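Probable glutamine-binding lipoprotein GlnH (GLNBP) (Mycobacterium tuberculosis, PDB 6H1U) probably binds acidic amino acids and glutamine outside the membrane for uptake by a transporter, and holds aspartate in its cleft here. Local coordinates at residues S21-D26 against I124-R129; L139-R144 against S207-I212; V164-G169 against V189-C194. All blocks are in the same frame, centred on the assembly; numbering follows the deposited sequence. Where two conformers were deposited one is given.

Interaction 1: S21-D26 against I124-R129; sequences SSQDCD and ITCERR. With ASP (aspartic acid), chain B.
Cys-25 SG and Cys-126 SG join in a disulfide with a bond of 2.0 Å. It pins the loop of residues 21-26 to the start of the short helix 126-129, in the fold of the family 3 solute-binding proteins. The bridge has a torsion of -101° about the S-S bond, near the value of a relaxed disulfide.

Gln-23 carries the polar part of the contact. Its CB points across the helix start rather than at it. The chain bends at CG (chi2 -62°), and this turns the amide onto the first residues of the helix. CD is 3.8 Å from Cys-126 N. At the tip, OE1 accepts from Cys-126 N at 2.7 Å, in the carbonyl plane and with an N-H...O angle of 169°. The same oxygen packs against Thr-125 CA. On the other branch, NE2 donates to Glu-127 OE1 at 3.2 Å, on the syn lone pair. The two side chains cross at about a right angle. Both ends of the amide are thus used, which fixes its rotation.

Thr-125 is the N-cap of the helix, and its OG1 accepts from Arg-128 N at 3.0 Å. Its side chain also touches Thr-171 and Arg-174 of helix 171-176. Asp-26 forms a salt bridge with Arg-284 near the C-terminus.

From helix 126-129 the extended Arg-128 chain reaches the bound aspartate. Ser-123 O also accepts from its NH1. The guanidinium meets the ligand carboxylate edge-on: NH1 donates to OXT at 2.8 Å and NH2 to O at 3.1 Å.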
# COMPACT_ATOMS: atom_id res chain seq x y z
N SER A 21 -3.94 -16.27 -6.75
CA SER A 21 -4.33 -15.12 -5.94
C SER A 21 -5.31 -15.50 -4.84
O SER A 21 -5.85 -14.61 -4.17
CB SER A 21 -4.92 -14.03 -6.84
OG SER A 21 -3.92 -13.46 -7.68
N SER A 22 -5.56 -16.79 -4.64
CA SER A 22 -6.45 -17.24 -3.57
C SER A 22 -5.90 -16.84 -2.20
O SER A 22 -4.69 -16.89 -1.96
CB SER A 22 -6.63 -18.76 -3.64
OG SER A 22 -5.72 -19.40 -2.75
N GLN A 23 -6.81 -16.46 -1.29
CA GLN A 23 -6.46 -15.97 0.05
C GLN A 23 -7.30 -16.71 1.09
O GLN A 23 -8.21 -16.14 1.70
CB GLN A 23 -6.66 -14.45 0.15
CG GLN A 23 -5.69 -13.62 -0.67
CD GLN A 23 -4.25 -13.81 -0.22
OE1 GLN A 23 -3.98 -13.87 0.97
NE2 GLN A 23 -3.33 -13.90 -1.18
N ASP A 24 -6.97 -17.98 1.32
CA ASP A 24 -7.82 -18.86 2.12
C ASP A 24 -7.45 -18.91 3.60
O ASP A 24 -8.02 -19.74 4.32
CB ASP A 24 -7.81 -20.28 1.55
CG ASP A 24 -8.26 -20.34 0.11
OD1 ASP A 24 -8.98 -19.42 -0.34
OD2 ASP A 24 -7.89 -21.32 -0.58
N CYS A 25 -6.54 -18.08 4.08
CA CYS A 25 -6.26 -18.07 5.51
C CYS A 25 -7.13 -17.06 6.25
O CYS A 25 -6.87 -16.81 7.44
CB CYS A 25 -4.79 -17.74 5.79
SG CYS A 25 -4.33 -16.09 5.27
N ASP A 26 -8.14 -16.49 5.60
CA ASP A 26 -8.88 -15.35 6.12
C ASP A 26 -7.89 -14.28 6.59
O ASP A 26 -7.87 -13.91 7.77
CB ASP A 26 -9.81 -15.77 7.25
CG ASP A 26 -10.67 -14.63 7.76
OD1 ASP A 26 -10.85 -13.63 7.02
OD2 ASP A 26 -11.19 -14.73 8.90
N ILE A 124 -2.65 -7.06 2.84
CA ILE A 124 -2.63 -8.18 3.79
C ILE A 124 -2.87 -9.46 3.01
O ILE A 124 -3.93 -9.63 2.38
CB ILE A 124 -3.72 -7.99 4.86
CG1 ILE A 124 -3.55 -6.66 5.59
CG2 ILE A 124 -3.70 -9.15 5.86
CD1 ILE A 124 -4.88 -6.16 6.20
N THR A 125 -1.90 -10.37 3.05
CA THR A 125 -2.01 -11.64 2.35
C THR A 125 -1.62 -12.79 3.27
O THR A 125 -0.91 -12.61 4.25
CB THR A 125 -1.11 -11.71 1.10
OG1 THR A 125 0.26 -11.71 1.52
CG2 THR A 125 -1.36 -10.52 0.19
N CYS A 126 -2.11 -13.98 2.91
CA CYS A 126 -1.73 -15.20 3.62
C CYS A 126 -0.23 -15.41 3.60
O CYS A 126 0.37 -15.82 4.60
CB CYS A 126 -2.45 -16.39 3.01
SG CYS A 126 -4.20 -16.26 3.26
N GLU A 127 0.39 -15.18 2.44
CA GLU A 127 1.83 -15.36 2.31
C GLU A 127 2.58 -14.42 3.24
O GLU A 127 3.54 -14.83 3.92
CB GLU A 127 2.25 -15.14 0.86
CG GLU A 127 1.65 -16.16 -0.12
CD GLU A 127 0.35 -15.70 -0.81
OE1 GLU A 127 -0.41 -14.88 -0.25
OE2 GLU A 127 0.08 -16.19 -1.93
N ARG A 128 2.16 -13.16 3.30
CA ARG A 128 2.87 -12.20 4.14
C ARG A 128 2.61 -12.46 5.62
O ARG A 128 3.48 -12.17 6.45
CB ARG A 128 2.47 -10.78 3.76
CG ARG A 128 3.08 -10.36 2.44
CD ARG A 128 2.52 -9.03 1.98
NE ARG A 128 3.13 -8.63 0.71
CZ ARG A 128 2.78 -7.54 0.03
NH1 ARG A 128 1.82 -6.74 0.49
NH2 ARG A 128 3.39 -7.25 -1.12
N ARG A 129 1.44 -13.00 5.96
CA ARG A 129 1.14 -13.27 7.37
C ARG A 129 1.99 -14.40 7.94
O ARG A 129 2.03 -14.56 9.16
CB ARG A 129 -0.34 -13.61 7.55
CG ARG A 129 -1.20 -12.36 7.75
CD ARG A 129 -2.47 -12.70 8.49
NE ARG A 129 -3.18 -11.52 8.97
CZ ARG A 129 -2.88 -10.88 10.10
NH1 ARG A 129 -1.87 -11.30 10.86
NH2 ARG A 129 -3.59 -9.82 10.46
N ASP B . -0.68 -2.95 -2.30
CA ASP B . 0.19 -3.73 -3.18
C ASP B . 1.19 -4.53 -2.35
O ASP B . 2.16 -5.07 -2.90
CB ASP B . 0.92 -2.81 -4.18
CG ASP B . 1.94 -1.91 -3.51
OD1 ASP B . 2.75 -1.29 -4.23
OD2 ASP B . 1.92 -1.79 -2.27
OXT ASP B . 1.02 -4.62 -1.13

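Interaction 2: L139-R144 against S207-I212. With ASP (aspartic acid), chain B.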
# COMPACT_ATOMS: atom_id res chain seq x y z
N LEU A 139 -7.82 0.43 4.45
CA LEU A 139 -8.23 0.92 3.14
C LEU A 139 -8.30 -0.29 2.23
O LEU A 139 -7.37 -1.10 2.22
CB LEU A 139 -7.22 1.93 2.58
CG LEU A 139 -7.60 2.61 1.25
CD1 LEU A 139 -8.87 3.43 1.38
CD2 LEU A 139 -6.45 3.46 0.73
N ASP A 140 -9.38 -0.40 1.45
CA ASP A 140 -9.55 -1.53 0.54
C ASP A 140 -9.46 -1.02 -0.90
O ASP A 140 -10.37 -0.34 -1.38
CB ASP A 140 -10.88 -2.24 0.79
CG ASP A 140 -10.99 -3.53 0.02
OD1 ASP A 140 -9.97 -4.25 -0.08
OD2 ASP A 140 -12.10 -3.84 -0.47
N ALA A 141 -8.36 -1.35 -1.58
CA ALA A 141 -8.14 -0.98 -2.97
C ALA A 141 -8.35 -2.20 -3.87
O ALA A 141 -8.62 -3.32 -3.40
CB ALA A 141 -6.74 -0.38 -3.17
N ASN A 142 -8.26 -1.99 -5.19
CA ASN A 142 -8.35 -3.12 -6.11
C ASN A 142 -7.45 -2.88 -7.31
O ASN A 142 -7.36 -1.76 -7.81
CB ASN A 142 -9.79 -3.35 -6.57
CG ASN A 142 -10.09 -4.82 -6.79
OD1 ASN A 142 -9.62 -5.43 -7.75
ND2 ASN A 142 -10.86 -5.42 -5.88
N GLN A 143 -6.79 -3.94 -7.78
CA GLN A 143 -5.84 -3.79 -8.89
C GLN A 143 -6.56 -3.48 -10.20
O GLN A 143 -7.52 -4.17 -10.57
CB GLN A 143 -5.01 -5.07 -9.02
CG GLN A 143 -3.96 -5.02 -10.13
CD GLN A 143 -2.91 -6.11 -9.98
OE1 GLN A 143 -2.90 -6.85 -8.99
NE2 GLN A 143 -2.04 -6.24 -10.98
N ARG A 144 -6.08 -2.47 -10.92
CA ARG A 144 -6.64 -2.13 -12.24
C ARG A 144 -5.48 -1.82 -13.19
O ARG A 144 -4.32 -2.18 -12.94
CB ARG A 144 -7.67 -1.00 -12.10
CG ARG A 144 -8.83 -1.38 -11.14
CD ARG A 144 -9.98 -0.39 -11.17
NE ARG A 144 -10.60 -0.34 -12.48
CZ ARG A 144 -11.44 0.62 -12.87
NH1 ARG A 144 -11.77 1.60 -12.04
NH2 ARG A 144 -11.95 0.59 -14.10
N SER A 207 0.02 -1.85 -14.13
CA SER A 207 -1.10 -2.45 -13.41
C SER A 207 -0.77 -2.57 -11.93
O SER A 207 0.19 -3.25 -11.55
CB SER A 207 -1.47 -3.83 -13.98
OG SER A 207 -2.57 -4.37 -13.25
N THR A 208 -1.56 -1.89 -11.09
CA THR A 208 -1.47 -2.02 -9.63
C THR A 208 -2.76 -1.46 -9.02
O THR A 208 -3.74 -1.22 -9.73
CB THR A 208 -0.21 -1.32 -9.09
OG1 THR A 208 -0.03 -1.65 -7.70
CG2 THR A 208 -0.28 0.20 -9.23
N ASP A 209 -2.74 -1.28 -7.70
CA ASP A 209 -3.87 -0.75 -6.94
C ASP A 209 -4.43 0.51 -7.60
O ASP A 209 -3.67 1.43 -7.92
CB ASP A 209 -3.44 -0.39 -5.52
CG ASP A 209 -2.72 -1.51 -4.79
OD1 ASP A 209 -2.57 -2.63 -5.31
OD2 ASP A 209 -2.31 -1.23 -3.64
N ASP A 210 -5.76 0.58 -7.74
CA ASP A 210 -6.36 1.76 -8.35
C ASP A 210 -6.07 3.03 -7.54
O ASP A 210 -6.01 4.12 -8.11
CB ASP A 210 -7.88 1.57 -8.55
CG ASP A 210 -8.64 1.15 -7.29
OD1 ASP A 210 -8.07 0.94 -6.20
OD2 ASP A 210 -9.88 1.01 -7.41
N THR A 211 -5.90 2.89 -6.23
CA THR A 211 -5.47 4.00 -5.38
C THR A 211 -4.12 4.56 -5.82
O THR A 211 -3.95 5.78 -5.98
CB THR A 211 -5.38 3.51 -3.94
OG1 THR A 211 -4.69 2.25 -3.95
CG2 THR A 211 -6.77 3.30 -3.35
N ILE A 212 -3.12 3.68 -5.97
CA ILE A 212 -1.80 4.08 -6.44
C ILE A 212 -1.89 4.65 -7.85
O ILE A 212 -1.28 5.68 -8.16
CB ILE A 212 -0.83 2.89 -6.38
CG1 ILE A 212 -0.67 2.43 -4.92
CG2 ILE A 212 0.51 3.23 -7.04
CD1 ILE A 212 0.26 1.24 -4.77
N ASP B . -0.68 -2.95 -2.30
CA ASP B . 0.19 -3.73 -3.18
C ASP B . 1.19 -4.53 -2.35
O ASP B . 2.16 -5.07 -2.90
CB ASP B . 0.92 -2.81 -4.18
CG ASP B . 1.94 -1.91 -3.51
OD1 ASP B . 2.75 -1.29 -4.23
OD2 ASP B . 1.92 -1.79 -2.27
OXT ASP B . 1.02 -4.62 -1.13
O HOH W 1 -2.04 -4.47 -7.19
O HOH W 2 -11.15 2.35 -9.49
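Arg-144 N donates to Thr-208 O at 2.9 Å, joining strand 139-148 to the chain just past strand 205-207. The return bond from Thr-208 N to Arg-144 O is weak. Gln-143 and Asp-209 form an antiparallel, non-hydrogen-bonded pair. The chain then turns into helix 210-219, and Asp-210 N donates to Asn-142 O.

Side chains add further polar bonds. Asp-210 OD1 accepts from Asn-142 N at 3.1 Å, with the donor well above the carboxylate plane. With CG between the backbone N and the carbonyl carbon (chi1 53°), OD1 comes round to Asn-142 N. The backbone bond of Asp-210 N gives Asn-142 a second, independent grip. Ser-207 OG donates to Arg-144 O at 2.8 Å and accepts from Gln-143 NE2 at 3.0 Å, in the amide plane.

Two waters extend the network. Water 1 donates to Asp-209 OD1 and weakly to Gln-143 OE1. Water 2 links Arg-144 NH1 to Asp-210 OD2, whose charged atoms stay 5.0 Å apart. Arg-144 NH2 hydrogen-bonds Gly-227 O.

Apolar contacts are few. Leu-139 CD2 and Thr-211 CG2 meet tip to tip, and Ala-141 CB packs on Thr-211.

Asp-209 OD2 takes the ligand amino group, ASP N, at 2.7 Å, and Tyr-235 OH also hydrogen-bonds this oxygen. A carboxylate that receives the α-amino group is typical of the amino-acid site in family 3 solute-binding proteins.

Interaction 3: V164-G169 against V189-C194; sequences VCVARG and VNWADC. With ASP (aspartic acid), chain B.
The Trp-191 indole lies with one face under Ala-167. Ala-167 CB stands 3.8 Å from the centroid of the five-membered ring, a CH-pi contact 17° off the normal. Ala-167 N sits over the same ring system, 3.3 Å from Trp-191 CH2. Thr-208 OG1 and Ile-212 CG2 lie on the opposite face. At the edge, Cys-165 O lies near Trp-191 CZ3. Elsewhere on the rim NE1 donates to ASP OD1 at 2.7 Å, in the ring plane. Val-206 also touches the indole. The Arg-168 guanidinium has Val-189 N over one face, and its NH1 hydrogen-bonds Ser-187 OG.

Strand 163-167 and strand 184-188 are parallel neighbours, and the chain between them passes through helix 171-176 in a beta-alpha-beta unit. Helix 191-199 follows and packs back on the first strand. Its start is a capping box: Asp-193 N donates to Asn-190 OD1, and Asn-190 N donates to Asp-193 OD2. Water 3 donates to both Arg-168 O and Val-189 O. One turn into the helix, the Cys-165 to Cys-194 disulfide ties strand to helix, SG to SG at 2.1 Å, with a torsion of -81° about the S-S bond.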
# COMPACT_ATOMS: atom_id res chain seq x y z
N VAL A 164 4.15 -4.36 -19.69
CA VAL A 164 3.46 -3.95 -18.47
C VAL A 164 4.50 -3.77 -17.37
O VAL A 164 5.32 -4.67 -17.13
CB VAL A 164 2.40 -4.98 -18.05
CG1 VAL A 164 1.69 -4.54 -16.77
CG2 VAL A 164 1.39 -5.18 -19.18
N CYS A 165 4.46 -2.63 -16.70
CA CYS A 165 5.43 -2.29 -15.68
C CYS A 165 4.86 -2.61 -14.30
O CYS A 165 3.69 -2.34 -14.03
CB CYS A 165 5.76 -0.81 -15.76
SG CYS A 165 7.02 -0.20 -14.63
N VAL A 166 5.71 -3.18 -13.44
CA VAL A 166 5.32 -3.47 -12.07
C VAL A 166 6.52 -3.17 -11.18
O VAL A 166 7.67 -3.35 -11.56
CB VAL A 166 4.88 -4.94 -11.86
CG1 VAL A 166 3.53 -5.20 -12.53
CG2 VAL A 166 5.96 -5.89 -12.37
N ALA A 167 6.23 -2.68 -9.97
CA ALA A 167 7.29 -2.51 -8.98
C ALA A 167 7.62 -3.85 -8.35
O ALA A 167 6.73 -4.65 -8.05
CB ALA A 167 6.86 -1.51 -7.90
N ARG A 168 8.91 -4.10 -8.14
CA ARG A 168 9.31 -5.35 -7.50
C ARG A 168 8.81 -5.40 -6.06
O ARG A 168 8.70 -4.38 -5.38
CB ARG A 168 10.84 -5.50 -7.55
CG ARG A 168 11.32 -5.75 -8.98
CD ARG A 168 12.80 -6.10 -9.07
NE ARG A 168 13.66 -4.94 -8.87
CZ ARG A 168 13.96 -4.08 -9.83
NH1 ARG A 168 13.45 -4.25 -11.04
NH2 ARG A 168 14.78 -3.05 -9.60
N GLY A 169 8.52 -6.62 -5.61
CA GLY A 169 8.08 -6.78 -4.24
C GLY A 169 6.62 -6.47 -4.00
O GLY A 169 6.24 -6.20 -2.86
N VAL A 189 11.90 -0.29 -9.33
CA VAL A 189 11.96 -0.17 -7.88
C VAL A 189 10.64 0.36 -7.32
O VAL A 189 10.16 -0.12 -6.28
CB VAL A 189 13.15 0.72 -7.46
CG1 VAL A 189 13.13 0.97 -5.96
CG2 VAL A 189 14.45 0.06 -7.90
N ASN A 190 10.03 1.35 -7.97
CA ASN A 190 8.81 1.95 -7.43
C ASN A 190 7.85 2.37 -8.54
O ASN A 190 8.21 2.45 -9.72
CB ASN A 190 9.12 3.14 -6.51
CG ASN A 190 9.93 4.20 -7.20
OD1 ASN A 190 9.52 4.73 -8.23
ND2 ASN A 190 11.08 4.54 -6.63
N TRP A 191 6.61 2.66 -8.14
CA TRP A 191 5.57 2.94 -9.12
C TRP A 191 5.81 4.26 -9.83
O TRP A 191 5.41 4.41 -10.99
CB TRP A 191 4.19 2.91 -8.45
CG TRP A 191 3.83 1.52 -8.00
CD1 TRP A 191 3.74 1.08 -6.70
CD2 TRP A 191 3.57 0.38 -8.83
NE1 TRP A 191 3.41 -0.26 -6.68
CE2 TRP A 191 3.30 -0.71 -7.97
CE3 TRP A 191 3.51 0.18 -10.22
CZ2 TRP A 191 3.01 -1.99 -8.46
CZ3 TRP A 191 3.21 -1.08 -10.70
CH2 TRP A 191 2.96 -2.15 -9.82
N ALA A 192 6.47 5.22 -9.17
CA ALA A 192 6.84 6.46 -9.87
C ALA A 192 7.72 6.17 -11.07
O ALA A 192 7.66 6.89 -12.08
CB ALA A 192 7.55 7.41 -8.91
N ASP A 193 8.56 5.13 -10.98
CA ASP A 193 9.41 4.75 -12.11
C ASP A 193 8.58 4.23 -13.28
O ASP A 193 8.93 4.44 -14.45
CB ASP A 193 10.42 3.67 -11.69
CG ASP A 193 11.40 4.17 -10.65
OD1 ASP A 193 11.72 5.38 -10.62
OD2 ASP A 193 11.88 3.32 -9.86
N CYS A 194 7.49 3.50 -12.98
CA CYS A 194 6.59 3.05 -14.04
C CYS A 194 5.99 4.24 -14.77
O CYS A 194 5.83 4.22 -15.99
CB CYS A 194 5.47 2.17 -13.48
SG CYS A 194 5.99 0.53 -12.97
N ASP B . -0.68 -2.95 -2.30
CA ASP B . 0.19 -3.73 -3.18
C ASP B . 1.19 -4.53 -2.35
O ASP B . 2.16 -5.07 -2.90
CB ASP B . 0.92 -2.81 -4.18
CG ASP B . 1.94 -1.91 -3.51
OD1 ASP B . 2.75 -1.29 -4.23
OD2 ASP B . 1.92 -1.79 -2.27
OXT ASP B . 1.02 -4.62 -1.13
O HOH W 3 10.51 -2.50 -4.89

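Overall arrangement
Interactions 2 and 3 are buried and reach the same mixed sheet. Interaction 3 is nested in the chain loop closed by interaction 2. They touch where Thr-208 and Ile-212 pack on Trp-191, and their centres are about 14 Å apart. Interaction 1 lies nearer the surface and joins an N-terminal loop to a short helix, with its centre about 17 Å from that of interaction 2. Interactions 1 and 3 each have a disulfide, but interaction 1 adds hydrogen bonds from a glutamine amide and interaction 3 packs an indole. Interaction 2 relies on backbone, carboxylate and water bonds. All three meet the aspartate: at its α-carboxylate, its amino group and its side chain respectively.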